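PDB 3U7I: FMN-dependent NADH:quinone oxidoreductase 1 from Bacillus anthracis, which probably uses one FMN per subunit and NADH to reduce quinones and to cleave the azo bond of aromatic azo compounds to amines, working as a homodimer. Local coordinates for residues S33-S39 with A210-K216; T60-W65 with E77-T82; S134-K139 with N175-I179; V163-H167 with Y182-R186. One frame throughout, in Å; residues are numbered along the deposited sequence.

Interaction 1. Residues S33-S39 with A210-K216; sequences SYKELIS and ASRLANK
Leu37 and Ala214 meet through their CB atoms, which lie 3.4 Å apart, tighter than ordinary carbon contact. With CG of Leu37 beside its backbone N (chi1 -59°), the isobutyl group splits between two partners: CD1 ends 3.5 Å from Ser211 CA, and CD2 meets Lys216 CB at 3.8 Å. One turn earlier Ala210 CB sits 3.4 Å from Ser33 OG. The Tyr34 ring enters beside this row, its CE1 3.8 Å from Leu213 CB and its edge directed at the carbonyl O of Ala210. In the flavodoxin-like fold these are the C-terminal ends of helices 22-37 and 195-214, packed on the same parallel sheet; the axes run 8.8 Å apart at -34°, and alanine at both 210 and 214 lets the backbones approach. Beyond the helix end, Asn215 has positive phi in a Schellman motif, after which Lys216 folds back over Leu37. The separation of Lys216 NZ from Leu37 O, 2.3 Å, is too short to be trusted in detail. Further out, Ile38 CG2 lies over the centre of one Tyr34 face, 3.3 Å above its plane, while Phe30 also meets this ring and Thr7 OG1 binds the Tyr34 hydroxyl.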
loop_
_atom_site.group_PDB
_atom_site.type_symbol
_atom_site.label_atom_id
_atom_site.label_comp_id
_atom_site.label_asym_id
_atom_site.label_seq_id
_atom_site.Cartn_x
_atom_site.Cartn_y
_atom_site.Cartn_z
ATOM N N SER C 33 4.360 15.356 -25.176
ATOM C CA SER C 33 5.684 15.974 -25.167
ATOM C C SER C 33 6.818 14.953 -25.391
ATOM O O SER C 33 7.721 15.169 -26.216
ATOM C CB SER C 33 5.881 16.722 -23.842
ATOM O OG SER C 33 7.122 17.396 -23.799
ATOM N N TYR C 34 6.754 13.845 -24.657
ATOM C CA TYR C 34 7.712 12.751 -24.786
ATOM C C TYR C 34 7.759 12.207 -26.210
ATOM O O TYR C 34 8.841 12.063 -26.790
ATOM C CB TYR C 34 7.318 11.637 -23.821
ATOM C CG TYR C 34 8.352 10.559 -23.583
ATOM C CD1 TYR C 34 9.639 10.874 -23.147
ATOM C CD2 TYR C 34 8.018 9.219 -23.726
ATOM C CE1 TYR C 34 10.584 9.873 -22.891
ATOM C CE2 TYR C 34 8.948 8.212 -23.472
ATOM C CZ TYR C 34 10.231 8.546 -23.054
ATOM O OH TYR C 34 11.148 7.544 -22.805
ATOM N N LYS C 35 6.587 11.900 -26.769
ATOM C CA LYS C 35 6.503 11.319 -28.110
ATOM C C LYS C 35 7.171 12.175 -29.200
ATOM O O LYS C 35 7.604 11.647 -30.223
ATOM C CB LYS C 35 5.050 11.007 -28.480
ATOM C CG LYS C 35 4.476 9.765 -27.807
ATOM C CD LYS C 35 3.116 9.413 -28.404
ATOM C CE LYS C 35 2.352 8.408 -27.546
ATOM N NZ LYS C 35 2.601 6.973 -27.881
ATOM N N GLU C 36 7.265 13.484 -28.969
ATOM C CA GLU C 36 7.921 14.398 -29.912
ATOM C C GLU C 36 9.436 14.280 -29.881
ATOM O O GLU C 36 10.109 14.602 -30.862
ATOM C CB GLU C 36 7.588 15.849 -29.576
ATOM C CG GLU C 36 6.182 16.290 -29.890
ATOM C CD GLU C 36 5.902 17.683 -29.357
ATOM O OE1 GLU C 36 6.871 18.460 -29.182
ATOM O OE2 GLU C 36 4.715 17.993 -29.101
ATOM N N LEU C 37 9.972 13.858 -28.741
ATOM C CA LEU C 37 11.417 13.896 -28.520
ATOM C C LEU C 37 12.126 12.535 -28.628
ATOM O O LEU C 37 13.313 12.482 -28.951
ATOM C CB LEU C 37 11.729 14.558 -27.169
ATOM C CG LEU C 37 11.230 15.993 -26.979
ATOM C CD1 LEU C 37 11.371 16.396 -25.521
ATOM C CD2 LEU C 37 11.963 16.966 -27.892
ATOM N N ILE C 38 11.401 11.447 -28.362
ATOM C CA ILE C 38 12.001 10.110 -28.389
ATOM C C ILE C 38 12.528 9.745 -29.778
ATOM O O ILE C 38 11.955 10.140 -30.800
ATOM C CB ILE C 38 11.040 8.981 -27.867
ATOM C CG1 ILE C 38 9.766 8.877 -28.708
ATOM C CG2 ILE C 38 10.687 9.180 -26.394
ATOM C CD1 ILE C 38 8.787 7.874 -28.147
ATOM N N SER C 39 13.628 8.999 -29.805
ATOM C CA SER C 39 14.181 8.475 -31.049
ATOM C C SER C 39 13.231 7.433 -31.637
ATOM O O SER C 39 12.363 6.909 -30.937
ATOM C CB SER C 39 15.562 7.863 -30.807
ATOM O OG SER C 39 16.497 8.865 -30.438
ATOM N N ALA C 210 10.255 15.234 -19.864
ATOM C CA ALA C 210 10.214 14.642 -21.199
ATOM C C ALA C 210 11.514 14.900 -21.964
ATOM O O ALA C 210 12.069 13.986 -22.577
ATOM C CB ALA C 210 9.017 15.179 -21.978
ATOM N N SER C 211 11.989 16.146 -21.926
ATOM C CA SER C 211 13.269 16.517 -22.529
ATOM C C SER C 211 14.405 15.707 -21.918
ATOM O O SER C 211 15.241 15.139 -22.631
ATOM C CB SER C 211 13.559 18.005 -22.311
ATOM O OG SER C 211 12.664 18.814 -23.043
ATOM N N ARG C 212 14.444 15.684 -20.589
ATOM C CA ARG C 212 15.472 14.952 -19.865
ATOM C C ARG C 212 15.490 13.480 -20.278
ATOM O O ARG C 212 16.526 12.961 -20.709
ATOM C CB ARG C 212 15.271 15.084 -18.348
ATOM C CG ARG C 212 16.382 14.435 -17.515
ATOM C CD ARG C 212 16.204 14.683 -16.020
ATOM N NE ARG C 212 14.997 14.056 -15.500
ATOM C CZ ARG C 212 14.894 12.767 -15.185
ATOM N NH1 ARG C 212 15.930 11.952 -15.349
ATOM N NH2 ARG C 212 13.750 12.292 -14.715
ATOM N N LEU C 213 14.340 12.816 -20.165
ATOM C CA LEU C 213 14.267 11.382 -20.441
ATOM C C LEU C 213 14.598 11.045 -21.896
ATOM O O LEU C 213 15.194 10.009 -22.172
ATOM C CB LEU C 213 12.903 10.804 -20.036
ATOM C CG LEU C 213 12.599 10.686 -18.532
ATOM C CD1 LEU C 213 11.131 10.346 -18.295
ATOM C CD2 LEU C 213 13.513 9.665 -17.849
ATOM N N ALA C 214 14.213 11.928 -22.814
ATOM C CA ALA C 214 14.486 11.740 -24.238
ATOM C C ALA C 214 15.878 12.240 -24.586
ATOM O O ALA C 214 16.390 11.979 -25.679
ATOM C CB ALA C 214 13.450 12.461 -25.077
ATOM N N ASN C 215 16.480 12.957 -23.641
ATOM C CA ASN C 215 17.820 13.506 -23.802
ATOM C C ASN C 215 17.896 14.536 -24.928
ATOM O O ASN C 215 18.905 14.631 -25.636
ATOM C CB ASN C 215 18.841 12.393 -24.024
ATOM C CG ASN C 215 20.262 12.861 -23.801
ATOM O OD1 ASN C 215 20.501 13.833 -23.084
ATOM N ND2 ASN C 215 21.218 12.172 -24.414
ATOM N N LYS C 216 16.816 15.300 -25.082
ATOM C CA LYS C 216 16.741 16.366 -26.081
ATOM C C LYS C 216 16.533 17.721 -25.396
ATOM O O LYS C 216 16.074 17.794 -24.251
ATOM C CB LYS C 216 15.586 16.114 -27.059
ATOM C CG LYS C 216 15.621 14.775 -27.778
ATOM C CD LYS C 216 16.494 14.817 -29.017
ATOM C CE LYS C 216 16.492 13.472 -29.745
ATOM N NZ LYS C 216 15.146 13.074 -30.264
HETATM O O HOH W 1 12.762 14.359 -31.997
#

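Interaction 2. Residues T60-W65 with E77-T82; sequences TVLSAW and EEQKVT
Ser63 OG donates to Glu78 OE2 at 2.6 Å, approaching from above the carboxylate, 46° out of its plane. This bond crosses between two consecutive helices, 59-68 and 76-94, joined by a short loop; the local axes are nearly perpendicular, at -95°, and come within 9.2 Å. The Ser63 hydroxyl reaches its partner because OG stands anti to the backbone N, while Glu78 extends beyond CG to bring its carboxylate to Ser63. The other oxygen, Glu78 OE1, is held by Lys67 in a salt bridge and by the backbone N of Thr75, so this buried acid has partners at both oxygens and would probably remain ionised.

Around the stem of Glu78 the contact is apolar. The Thr60 methyl CG2 packs against this stem, 3.7 Å from Glu78 CG. Ala64, where the backbones come nearest, places CB 3.8 Å from Glu78 CB and 3.5 Å from Thr82 CG2. Alongside, Val61 and Val81 cross at about a right angle and touch through their CG2 methyls at 3.8 Å. The other methyl of Val61, CG1, lies over the centre of the Trp65 ring, 3.5 Å above its plane, while Met85 touches both residues. Thr82 is turned by a bond within its own helix: OG1 donates to Glu78 O at 2.7 Å, tilted 19° from the carbonyl plane, and this rotation directs CG2 at Ala64 CB.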
loop_
_atom_site.group_PDB
_atom_site.type_symbol
_atom_site.label_atom_id
_atom_site.label_comp_id
_atom_site.label_asym_id
_atom_site.label_seq_id
_atom_site.Cartn_x
_atom_site.Cartn_y
_atom_site.Cartn_z
ATOM N N THR C 60 -4.045 -18.942 -3.351
ATOM C CA THR C 60 -3.675 -19.692 -4.549
ATOM C C THR C 60 -2.261 -19.369 -5.031
ATOM O O THR C 60 -1.528 -20.266 -5.428
ATOM C CB THR C 60 -4.688 -19.491 -5.704
ATOM O OG1 THR C 60 -6.006 -19.808 -5.250
ATOM C CG2 THR C 60 -4.344 -20.391 -6.884
ATOM N N VAL C 61 -1.882 -18.090 -4.996
ATOM C CA VAL C 61 -0.543 -17.661 -5.409
ATOM C C VAL C 61 0.545 -18.195 -4.458
ATOM O O VAL C 61 1.606 -18.649 -4.907
ATOM C CB VAL C 61 -0.449 -16.115 -5.520
ATOM C CG1 VAL C 61 1.004 -15.666 -5.695
ATOM C CG2 VAL C 61 -1.317 -15.603 -6.661
ATOM N N LEU C 62 0.275 -18.136 -3.150
ATOM C CA LEU C 62 1.203 -18.637 -2.136
ATOM C C LEU C 62 1.381 -20.149 -2.277
ATOM O O LEU C 62 2.483 -20.679 -2.107
ATOM C CB LEU C 62 0.718 -18.276 -0.729
ATOM C CG LEU C 62 0.643 -16.780 -0.419
ATOM C CD1 LEU C 62 -0.051 -16.514 0.921
ATOM C CD2 LEU C 62 2.033 -16.200 -0.432
ATOM N N SER C 63 0.289 -20.834 -2.597
ATOM C CA SER C 63 0.327 -22.261 -2.897
ATOM C C SER C 63 1.162 -22.555 -4.158
ATOM O O SER C 63 2.009 -23.453 -4.167
ATOM C CB SER C 63 -1.101 -22.787 -3.064
ATOM O OG SER C 63 -1.108 -24.120 -3.538
ATOM N N ALA C 64 0.908 -21.799 -5.221
ATOM C CA ALA C 64 1.637 -21.947 -6.471
ATOM C C ALA C 64 3.124 -21.763 -6.216
ATOM O O ALA C 64 3.953 -22.568 -6.654
ATOM C CB ALA C 64 1.144 -20.938 -7.486
ATOM N N TRP C 65 3.455 -20.700 -5.492
ATOM C CA TRP C 65 4.842 -20.359 -5.215
ATOM C C TRP C 65 5.558 -21.421 -4.384
ATOM O O TRP C 65 6.722 -21.732 -4.629
ATOM C CB TRP C 65 4.923 -18.986 -4.548
ATOM C CG TRP C 65 4.775 -17.853 -5.527
ATOM C CD1 TRP C 65 4.769 -17.948 -6.890
ATOM C CD2 TRP C 65 4.618 -16.460 -5.222
ATOM N NE1 TRP C 65 4.619 -16.703 -7.454
ATOM C CE2 TRP C 65 4.525 -15.770 -6.452
ATOM C CE3 TRP C 65 4.543 -15.728 -4.031
ATOM C CZ2 TRP C 65 4.363 -14.380 -6.526
ATOM C CZ3 TRP C 65 4.384 -14.344 -4.109
ATOM C CH2 TRP C 65 4.295 -13.689 -5.347
ATOM N N GLU C 77 -5.452 -23.631 -12.032
ATOM C CA GLU C 77 -5.589 -22.240 -11.606
ATOM C C GLU C 77 -4.274 -21.636 -11.092
ATOM O O GLU C 77 -4.010 -20.451 -11.303
ATOM C CB GLU C 77 -6.719 -22.076 -10.579
ATOM C CG GLU C 77 -7.104 -23.332 -9.818
ATOM C CD GLU C 77 -8.083 -23.042 -8.685
ATOM O OE1 GLU C 77 -9.239 -23.524 -8.748
ATOM O OE2 GLU C 77 -7.696 -22.329 -7.731
ATOM N N GLU C 78 -3.452 -22.448 -10.432
ATOM C CA GLU C 78 -2.106 -22.022 -10.042
ATOM C C GLU C 78 -1.236 -21.740 -11.270
ATOM O O GLU C 78 -0.471 -20.775 -11.296
ATOM C CB GLU C 78 -1.444 -23.078 -9.158
ATOM C CG GLU C 78 -2.076 -23.187 -7.791
ATOM C CD GLU C 78 -1.640 -24.424 -7.048
ATOM O OE1 GLU C 78 -0.878 -25.227 -7.630
ATOM O OE2 GLU C 78 -2.062 -24.601 -5.880
ATOM N N GLN C 79 -1.352 -22.587 -12.283
ATOM C CA GLN C 79 -0.632 -22.397 -13.535
ATOM C C GLN C 79 -1.054 -21.086 -14.210
ATOM O O GLN C 79 -0.213 -20.277 -14.615
ATOM C CB GLN C 79 -0.894 -23.591 -14.458
ATOM C CG GLN C 79 -0.284 -23.480 -15.836
ATOM C CD GLN C 79 -0.920 -24.442 -16.823
ATOM O OE1 GLN C 79 -1.462 -25.482 -16.437
ATOM N NE2 GLN C 79 -0.867 -24.093 -18.108
ATOM N N LYS C 80 -2.365 -20.873 -14.303
ATOM C CA LYS C 80 -2.925 -19.719 -14.997
ATOM C C LYS C 80 -2.551 -18.385 -14.339
ATOM O O LYS C 80 -2.203 -17.421 -15.031
ATOM C CB LYS C 80 -4.445 -19.859 -15.112
ATOM C CG LYS C 80 -5.149 -18.682 -15.765
ATOM C CD LYS C 80 -6.638 -18.692 -15.428
ATOM C CE LYS C 80 -7.293 -17.335 -15.685
ATOM N NZ LYS C 80 -8.677 -17.246 -15.123
ATOM N N VAL C 81 -2.618 -18.317 -13.011
ATOM C CA VAL C 81 -2.270 -17.069 -12.327
ATOM C C VAL C 81 -0.771 -16.755 -12.405
ATOM O O VAL C 81 -0.401 -15.611 -12.676
ATOM C CB VAL C 81 -2.791 -17.007 -10.859
ATOM C CG1 VAL C 81 -2.162 -18.104 -10.008
ATOM C CG2 VAL C 81 -2.535 -15.618 -10.255
ATOM N N THR C 82 0.081 -17.763 -12.202
ATOM C CA THR C 82 1.542 -17.569 -12.283
ATOM C C THR C 82 2.050 -17.213 -13.692
ATOM O O THR C 82 3.048 -16.496 -13.840
ATOM C CB THR C 82 2.351 -18.782 -11.713
ATOM O OG1 THR C 82 1.929 -19.998 -12.340
ATOM C CG2 THR C 82 2.170 -18.898 -10.194
#

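Interaction 3. Residues S134-K139 with N175-I179; sequences SVGLLK and NFLGI
Phe176 directs the rim of its ring at Ser134: the serine OG lies near the ring plane, 3.4 Å from CZ. CG of Phe176 is anti to its backbone N (chi1 170°), which carries the ring from the end of helix 165-177 to the beginning of strand 134-136. Trp159 of the second subunit also meets this ring, placing the contact beside the dimer interface.

Past the ring, the backbones themselves come together. Gly136 CA approaches Phe176 O at 3.2 Å in a CA-H...O contact, and an ideally placed side-chain carbon here would clash with the helix end. Leu138 N then donates to Leu177 O at 3.0 Å, almost in line with the carbonyl (C=O...N angle 174°), although the bond is bent at hydrogen, 140°. Gly178, with positive phi, is the C-prime residue of the Schellman motif that closes the helix; the stem of Lys139 passes beside it, CG 3.9 Å from Gly178 CA. Bends at chi2 and chi4 bring the lysine ammonium back to the last turn. There one water bridges NZ to Phe176 O and also accepts from Gly136 N, and a second water, 2.7 Å from both Lys139 NZ and Asn175 O, forms another bridge. The positive ammonium thus lies near the carbonyl end of the helix, where it would be expected to interact favourably with the helix dipole, largely through water.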
loop_
_atom_site.group_PDB
_atom_site.type_symbol
_atom_site.label_atom_id
_atom_site.label_comp_id
_atom_site.label_asym_id
_atom_site.label_seq_id
_atom_site.Cartn_x
_atom_site.Cartn_y
_atom_site.Cartn_z
ATOM N N SER C 134 20.237 -8.639 0.800
ATOM C CA SER C 134 19.882 -8.843 -0.604
ATOM C C SER C 134 20.358 -7.666 -1.450
ATOM O O SER C 134 20.833 -6.657 -0.925
ATOM C CB SER C 134 18.377 -9.061 -0.776
ATOM O OG SER C 134 17.635 -8.011 -0.188
ATOM N N VAL C 135 20.240 -7.811 -2.766
ATOM C CA VAL C 135 20.684 -6.780 -3.698
ATOM C C VAL C 135 19.774 -6.767 -4.932
ATOM O O VAL C 135 19.197 -7.795 -5.296
ATOM C CB VAL C 135 22.188 -6.959 -4.087
ATOM C CG1 VAL C 135 22.429 -8.303 -4.757
ATOM C CG2 VAL C 135 22.670 -5.815 -4.974
ATOM N N GLY C 136 19.626 -5.596 -5.550
ATOM C CA GLY C 136 18.815 -5.455 -6.750
ATOM C C GLY C 136 19.569 -5.931 -7.980
ATOM O O GLY C 136 20.801 -5.827 -8.037
ATOM N N LEU C 137 18.831 -6.459 -8.957
ATOM C CA LEU C 137 19.425 -7.006 -10.175
ATOM C C LEU C 137 19.273 -6.093 -11.391
ATOM O O LEU C 137 19.814 -6.383 -12.457
ATOM C CB LEU C 137 18.828 -8.384 -10.482
ATOM C CG LEU C 137 19.136 -9.467 -9.457
ATOM C CD1 LEU C 137 18.612 -10.795 -9.938
ATOM C CD2 LEU C 137 20.640 -9.535 -9.210
ATOM N N LEU C 138 18.535 -4.995 -11.239
ATOM C CA LEU C 138 18.323 -4.068 -12.346
ATOM C C LEU C 138 19.168 -2.810 -12.182
ATOM O O LEU C 138 18.647 -1.693 -12.226
ATOM C CB LEU C 138 16.842 -3.694 -12.462
ATOM C CG LEU C 138 15.854 -4.860 -12.588
ATOM C CD1 LEU C 138 14.431 -4.333 -12.678
ATOM C CD2 LEU C 138 16.178 -5.750 -13.779
ATOM N N LYS C 139 20.471 -2.996 -11.996
ATOM C CA LYS C 139 21.383 -1.877 -11.797
ATOM C C LYS C 139 22.047 -1.486 -13.115
ATOM O O LYS C 139 23.267 -1.481 -13.218
ATOM C CB LYS C 139 22.444 -2.235 -10.751
ATOM C CG LYS C 139 21.869 -2.884 -9.496
ATOM C CD LYS C 139 22.608 -2.457 -8.236
ATOM C CE LYS C 139 21.920 -3.012 -6.991
ATOM N NZ LYS C 139 21.790 -2.002 -5.898
ATOM N N ASN C 175 14.982 2.156 -5.893
ATOM C CA ASN C 175 16.414 2.300 -5.620
ATOM C C ASN C 175 17.014 0.956 -5.215
ATOM O O ASN C 175 18.112 0.576 -5.650
ATOM C CB ASN C 175 16.698 3.356 -4.556
ATOM C CG ASN C 175 18.187 3.644 -4.423
ATOM O OD1 ASN C 175 18.718 4.555 -5.066
ATOM N ND2 ASN C 175 18.871 2.861 -3.594
ATOM N N PHE C 176 16.270 0.232 -4.387
ATOM C CA PHE C 176 16.650 -1.125 -4.027
ATOM C C PHE C 176 16.862 -2.007 -5.267
ATOM O O PHE C 176 17.881 -2.686 -5.382
ATOM C CB PHE C 176 15.611 -1.742 -3.093
ATOM C CG PHE C 176 15.802 -3.206 -2.870
ATOM C CD1 PHE C 176 16.968 -3.681 -2.283
ATOM C CD2 PHE C 176 14.815 -4.109 -3.241
ATOM C CE1 PHE C 176 17.151 -5.040 -2.072
ATOM C CE2 PHE C 176 14.990 -5.467 -3.034
ATOM C CZ PHE C 176 16.163 -5.933 -2.451
ATOM N N LEU C 177 15.900 -1.999 -6.188
ATOM C CA LEU C 177 15.995 -2.802 -7.401
ATOM C C LEU C 177 17.186 -2.391 -8.265
ATOM O O LEU C 177 17.660 -3.175 -9.086
ATOM C CB LEU C 177 14.695 -2.725 -8.218
ATOM C CG LEU C 177 13.463 -3.360 -7.563
ATOM C CD1 LEU C 177 12.264 -3.425 -8.529
ATOM C CD2 LEU C 177 13.804 -4.751 -7.009
ATOM N N GLY C 178 17.665 -1.164 -8.070
ATOM C CA GLY C 178 18.784 -0.633 -8.836
ATOM C C GLY C 178 18.431 0.593 -9.663
ATOM O O GLY C 178 19.286 1.184 -10.331
ATOM N N ILE C 179 17.160 0.972 -9.629
ATOM C CA ILE C 179 16.688 2.117 -10.404
ATOM C C ILE C 179 16.888 3.387 -9.567
ATOM O O ILE C 179 16.098 3.706 -8.671
ATOM C CB ILE C 179 15.214 1.914 -10.884
ATOM C CG1 ILE C 179 15.084 0.575 -11.633
ATOM C CG2 ILE C 179 14.749 3.090 -11.736
ATOM C CD1 ILE C 179 13.669 0.091 -11.821
HETATM O O HOH W 2 20.123 -3.135 -4.136
HETATM O O HOH W 3 20.808 0.479 -5.997
#

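Interaction 4. Residues V163-H167 with Y182-R186; sequences VEYSH and YQIVR
The start of helix 165-177 meets strand 181-187, an outermost strand of the parallel sheet within this chain, through the bidentate salt bridge between Glu164 and Arg186. The guanidinium grips side-on: NE donates to the syn lone pair of Glu164 OE2 at 2.7 Å, with an N-H...O angle of 161°. NH2 reaches Glu164 OE1 less squarely, at 3.2 Å, and the two planar groups are turned 47° apart. Glu164 is the N-cap residue, and its OE2 also accepts from Gln148 NE2 on the neighbouring strand 143-149. Helix 165-177 is the crossover helix between parallel strands 143-149 and 181-187, a beta-alpha-beta unit of the flavodoxin-like fold; the contact packs its first turn on the second strand, whose alternate residues Tyr182, Ile184 and Arg186 face the helix.

His167 fits among those three. Arg186 NH2 lies over the centre of one imidazole face, 3.3 Å above its plane, with the guanidinium steeply inclined to the ring at 74°. At the imidazole edge, ND1 and Tyr182 OH share a 3.0 Å hydrogen bond, and neither ring lies over the face of the other. Ile184 CG2 touches the same nitrogen at 3.7 Å. The histidine reaches this position with CG anti to its backbone N.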
loop_
_atom_site.group_PDB
_atom_site.type_symbol
_atom_site.label_atom_id
_atom_site.label_comp_id
_atom_site.label_asym_id
_atom_site.label_seq_id
_atom_site.Cartn_x
_atom_site.Cartn_y
_atom_site.Cartn_z
ATOM N N VAL C 163 4.646 11.970 6.002
ATOM C CA VAL C 163 3.696 10.870 5.772
ATOM C C VAL C 163 3.386 10.606 4.300
ATOM O O VAL C 163 2.415 9.920 3.971
ATOM C CB VAL C 163 2.373 11.060 6.566
ATOM C CG1 VAL C 163 2.669 11.138 8.043
ATOM C CG2 VAL C 163 1.617 12.296 6.096
ATOM N N GLU C 164 4.223 11.138 3.417
ATOM C CA GLU C 164 4.076 10.896 1.988
ATOM C C GLU C 164 4.669 9.532 1.667
ATOM O O GLU C 164 5.715 9.431 1.020
ATOM C CB GLU C 164 4.772 11.996 1.168
ATOM C CG GLU C 164 4.382 11.996 -0.308
ATOM C CD GLU C 164 5.269 12.891 -1.147
ATOM O OE1 GLU C 164 6.329 13.324 -0.637
ATOM O OE2 GLU C 164 4.902 13.162 -2.313
ATOM N N TYR C 165 3.999 8.480 2.125
ATOM C CA TYR C 165 4.551 7.133 1.997
ATOM C C TYR C 165 4.454 6.557 0.597
ATOM O O TYR C 165 5.212 5.659 0.249
ATOM C CB TYR C 165 3.955 6.184 3.038
ATOM C CG TYR C 165 4.419 6.532 4.427
ATOM C CD1 TYR C 165 5.769 6.445 4.765
ATOM C CD2 TYR C 165 3.520 6.977 5.396
ATOM C CE1 TYR C 165 6.212 6.778 6.026
ATOM C CE2 TYR C 165 3.958 7.312 6.666
ATOM C CZ TYR C 165 5.304 7.201 6.973
ATOM O OH TYR C 165 5.749 7.533 8.231
ATOM N N SER C 166 3.532 7.074 -0.208
ATOM C CA SER C 166 3.515 6.739 -1.625
ATOM C C SER C 166 4.917 6.954 -2.222
ATOM O O SER C 166 5.567 6.003 -2.678
ATOM C CB SER C 166 2.483 7.600 -2.366
ATOM O OG SER C 166 2.736 8.988 -2.191
ATOM N N HIS C 167 5.377 8.211 -2.188
ATOM C CA HIS C 167 6.695 8.603 -2.689
ATOM C C HIS C 167 7.847 7.894 -1.976
ATOM O O HIS C 167 8.736 7.346 -2.620
ATOM C CB HIS C 167 6.871 10.128 -2.594
ATOM C CG HIS C 167 8.293 10.587 -2.687
ATOM N ND1 HIS C 167 9.052 10.445 -3.830
ATOM C CD2 HIS C 167 9.100 11.183 -1.777
ATOM C CE1 HIS C 167 10.260 10.937 -3.623
ATOM N NE2 HIS C 167 10.316 11.391 -2.382
ATOM N N TYR C 182 15.492 8.722 -10.418
ATOM C CA TYR C 182 14.103 8.854 -9.991
ATOM C C TYR C 182 13.691 10.325 -9.934
ATOM O O TYR C 182 14.423 11.171 -9.419
ATOM C CB TYR C 182 13.938 8.211 -8.612
ATOM C CG TYR C 182 12.570 8.345 -7.978
ATOM C CD1 TYR C 182 11.696 7.276 -7.959
ATOM C CD2 TYR C 182 12.169 9.528 -7.371
ATOM C CE1 TYR C 182 10.454 7.375 -7.371
ATOM C CE2 TYR C 182 10.921 9.636 -6.778
ATOM C CZ TYR C 182 10.063 8.545 -6.786
ATOM O OH TYR C 182 8.812 8.621 -6.197
ATOM N N GLN C 183 12.522 10.623 -10.489
ATOM C CA GLN C 183 11.922 11.936 -10.346
ATOM C C GLN C 183 10.450 11.771 -10.041
ATOM O O GLN C 183 9.782 10.904 -10.601
ATOM C CB GLN C 183 12.071 12.771 -11.613
ATOM C CG GLN C 183 11.227 14.047 -11.575
ATOM C CD GLN C 183 11.509 14.984 -12.721
ATOM O OE1 GLN C 183 12.067 14.584 -13.748
ATOM N NE2 GLN C 183 11.135 16.252 -12.552
ATOM N N ILE C 184 9.950 12.594 -9.133
ATOM C CA ILE C 184 8.515 12.700 -8.935
ATOM C C ILE C 184 8.018 14.115 -9.270
ATOM O O ILE C 184 8.579 15.125 -8.817
ATOM C CB ILE C 184 8.077 12.270 -7.513
ATOM C CG1 ILE C 184 6.564 12.447 -7.362
ATOM C CG2 ILE C 184 8.856 13.046 -6.442
ATOM C CD1 ILE C 184 5.968 11.743 -6.172
ATOM N N VAL C 185 6.982 14.175 -10.097
ATOM C CA VAL C 185 6.282 15.422 -10.342
ATOM C C VAL C 185 5.013 15.435 -9.479
ATOM O O VAL C 185 4.163 14.548 -9.589
ATOM C CB VAL C 185 5.952 15.596 -11.829
ATOM C CG1 VAL C 185 5.095 16.845 -12.048
ATOM C CG2 VAL C 185 7.250 15.662 -12.663
ATOM N N ARG C 186 4.912 16.429 -8.601
ATOM C CA ARG C 186 3.782 16.545 -7.687
ATOM C C ARG C 186 2.777 17.591 -8.159
ATOM O O ARG C 186 2.985 18.798 -7.981
ATOM C CB ARG C 186 4.263 16.898 -6.276
ATOM C CG ARG C 186 5.130 15.836 -5.620
ATOM C CD ARG C 186 5.434 16.196 -4.168
ATOM N NE ARG C 186 6.266 15.180 -3.526
ATOM C CZ ARG C 186 7.575 15.064 -3.715
ATOM N NH1 ARG C 186 8.214 15.893 -4.532
ATOM N NH2 ARG C 186 8.249 14.115 -3.088
#

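Interactions 1 and 2 are both helix pairs, but lie on opposite sides of the chain's centre, about 40 Å apart between centres: the first packs helices inclined at a modest angle, Leu37 and Tyr34 against alanines, the second crosses helices almost perpendicularly around a buried acid. Interactions 3 and 4 use the two ends of helix 165-177. The polar links at its C-terminus are made by backbone and water, those at its N-terminus by side chains, charged ones among them. Interaction 4 is a surface contact, whereas the other three are partly buried. Interactions 1 and 4 touch through Arg212 and Gln183, linking helix 195-214 to the preceding strand 181-187. Along the chain, interactions 2, 3 and 4 are all nested within the loop that interaction 1 closes.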